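Mll8193 protein (Mesorhizobium loti, PDB 3FH1) is of unknown function but belongs to the SnoaL-like family of the NTF2-like fold, whose cone-shaped chamber may hold a small ligand. Local coordinates at residues E40-E45 against A61-C66. Residues are numbered along the deposited sequence; the frame is centred on the assembly and turned at random.
Sequences ELIAEE and AGRQAC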
loop_
_atom_site.group_PDB
_atom_site.type_symbol
_atom_site.label_atom_id
_atom_site.label_comp_id
_atom_site.label_asym_id
_atom_site.label_seq_id
_atom_site.Cartn_x
_atom_site.Cartn_y
_atom_site.Cartn_z
ATOM N N GLU A 40 5.377 -15.121 17.975
ATOM C CA GLU A 40 5.927 -16.162 17.111
ATOM C C GLU A 40 5.931 -15.773 15.637
ATOM O O GLU A 40 6.675 -16.346 14.826
ATOM C CB GLU A 40 5.155 -17.450 17.344
ATOM C CG GLU A 40 3.763 -17.438 16.774
ATOM C CD GLU A 40 2.838 -18.500 17.431
ATOM O OE1 GLU A 40 2.725 -18.529 18.669
ATOM O OE2 GLU A 40 2.216 -19.252 16.668
ATOM N N LEU A 41 5.134 -14.773 15.274
ATOM C CA LEU A 41 5.022 -14.336 13.879
ATOM C C LEU A 41 6.019 -13.232 13.506
ATOM O O LEU A 41 6.107 -12.886 12.331
ATOM C CB LEU A 41 3.620 -13.786 13.590
ATOM C CG LEU A 41 2.448 -14.734 13.755
ATOM C CD1 LEU A 41 1.169 -13.951 13.512
ATOM C CD2 LEU A 41 2.592 -15.885 12.778
ATOM N N ILE A 42 6.724 -12.640 14.498
ATOM C CA ILE A 42 7.491 -11.410 14.333
ATOM C C ILE A 42 8.968 -11.691 14.501
ATOM O O ILE A 42 9.372 -12.318 15.478
ATOM C CB ILE A 42 7.009 -10.363 15.377
ATOM C CG1 ILE A 42 5.536 -10.082 15.070
ATOM C CG2 ILE A 42 7.850 -9.042 15.370
ATOM C CD1 ILE A 42 4.800 -9.215 16.072
ATOM N N ALA A 43 9.756 -11.252 13.532
ATOM C CA ALA A 43 11.206 -11.367 13.575
ATOM C C ALA A 43 11.822 -10.519 14.694
ATOM O O ALA A 43 11.257 -9.490 15.110
ATOM C CB ALA A 43 11.813 -10.952 12.228
ATOM N N GLU A 44 12.986 -10.959 15.184
ATOM C CA GLU A 44 13.676 -10.232 16.241
ATOM C C GLU A 44 13.883 -8.797 15.848
ATOM O O GLU A 44 13.734 -7.885 16.682
ATOM C CB GLU A 44 15.040 -10.865 16.524
ATOM C CG GLU A 44 15.733 -10.255 17.705
ATOM C CD GLU A 44 17.126 -10.884 17.945
ATOM O OE1 GLU A 44 18.118 -10.418 17.356
ATOM O OE2 GLU A 44 17.205 -11.838 18.736
ATOM N N GLU A 45 14.213 -8.585 14.584
ATOM C CA GLU A 45 14.571 -7.265 14.070
ATOM C C GLU A 45 13.412 -6.560 13.361
ATOM O O GLU A 45 13.630 -5.501 12.741
ATOM C CB GLU A 45 15.765 -7.361 13.111
ATOM C CG GLU A 45 15.451 -7.938 11.733
ATOM C CD GLU A 45 15.519 -9.514 11.642
ATOM O OE1 GLU A 45 15.302 -10.259 12.657
ATOM O OE2 GLU A 45 15.786 -9.993 10.504
ATOM N N ALA A 61 10.843 -0.570 16.307
ATOM C CA ALA A 61 11.868 -1.542 15.916
ATOM C C ALA A 61 12.089 -2.593 16.978
ATOM O O ALA A 61 12.234 -2.282 18.163
ATOM C CB ALA A 61 13.183 -0.824 15.641
ATOM N N GLY A 62 12.235 -3.827 16.527
ATOM C CA GLY A 62 12.453 -4.949 17.406
ATOM C C GLY A 62 11.164 -5.641 17.768
ATOM O O GLY A 62 10.109 -5.019 17.863
ATOM N N ARG A 63 11.252 -6.929 18.013
ATOM C CA ARG A 63 10.071 -7.718 18.311
ATOM C C ARG A 63 9.248 -7.136 19.472
ATOM O O ARG A 63 8.030 -7.069 19.393
ATOM C CB ARG A 63 10.434 -9.167 18.628
ATOM C CG ARG A 63 9.211 -10.012 18.992
ATOM C CD ARG A 63 9.580 -11.438 19.375
ATOM N NE ARG A 63 10.132 -12.176 18.275
ATOM C CZ ARG A 63 11.369 -12.658 18.188
ATOM N NH1 ARG A 63 12.259 -12.602 19.172
ATOM N NH2 ARG A 63 11.705 -13.285 17.084
ATOM N N GLN A 64 9.915 -6.690 20.541
ATOM C CA GLN A 64 9.185 -6.223 21.709
ATOM C C GLN A 64 8.277 -5.036 21.376
ATOM O O GLN A 64 7.085 -5.002 21.744
ATOM C CB GLN A 64 10.167 -5.864 22.806
ATOM C CG GLN A 64 9.535 -5.395 24.073
ATOM C CD GLN A 64 10.563 -4.977 25.104
ATOM O OE1 GLN A 64 11.320 -3.999 24.904
ATOM N NE2 GLN A 64 10.580 -5.665 26.209
ATOM N N ALA A 65 8.867 -4.022 20.740
ATOM C CA ALA A 65 8.132 -2.798 20.346
ATOM C C ALA A 65 6.973 -3.143 19.402
ATOM O O ALA A 65 5.901 -2.544 19.490
ATOM C CB ALA A 65 9.074 -1.804 19.679
ATOM N N CYS A 66 7.236 -4.050 18.466
ATOM C CA CYS A 66 6.219 -4.405 17.464
ATOM C C CYS A 66 5.083 -5.167 18.134
ATOM O O CYS A 66 3.928 -4.853 17.905
ATOM C CB CYS A 66 6.817 -5.192 16.327
ATOM S SG CYS A 66 7.985 -4.205 15.365
#
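At the N-terminus of helix 63-75 in this NTF2-like fold, Gly62 and Arg63 meet the corner where the chain leaves strand 42-43, with Gly62 as N-cap. The Arg63 guanidinium reaches the backbone side-on and gives two hydrogen bonds to one oxygen, NE to Ile42 O at 2.9 Å and NH2 to Ile42 O at 3.0 Å. That oxygen lies close to the guanidinium plane, while Glu44 CA sits over one face, toward the rim. With chi1 at 178° the Arg63 chain runs out extended past CG, and a bend at chi3 (-66°) turns the head onto the carbonyl. The main chain joins in: Arg63 N donates to Glu44 O at 3.0 Å from above the carbonyl plane, and Gly62 CA makes a CA-H...O contact of 3.3 Å to the same Glu44 O. With phi at 94°, a side chain at Gly62 would jam against the preceding carbonyl. On the inner side, Ile42 CG2 packs 4.0 Å from Arg63 CG and 4.1 Å from Cys66 CB. A leucine in place of Arg63 would probably leave Ile42 O without the two side-chain donors that grip it, and the corner less firmly tied to the helix start. Deeper in, Ile42 rests on Val67 and Trp70 of helix 63-75, and Cys66 on Cys46 and Ile48 of strand 46-49; Ala43, facing away, lies against Arg119 and Val121, so strand 42-43 lies between helix 63-75 on the Ile42 side and strand 119-127 on the Ala43 side.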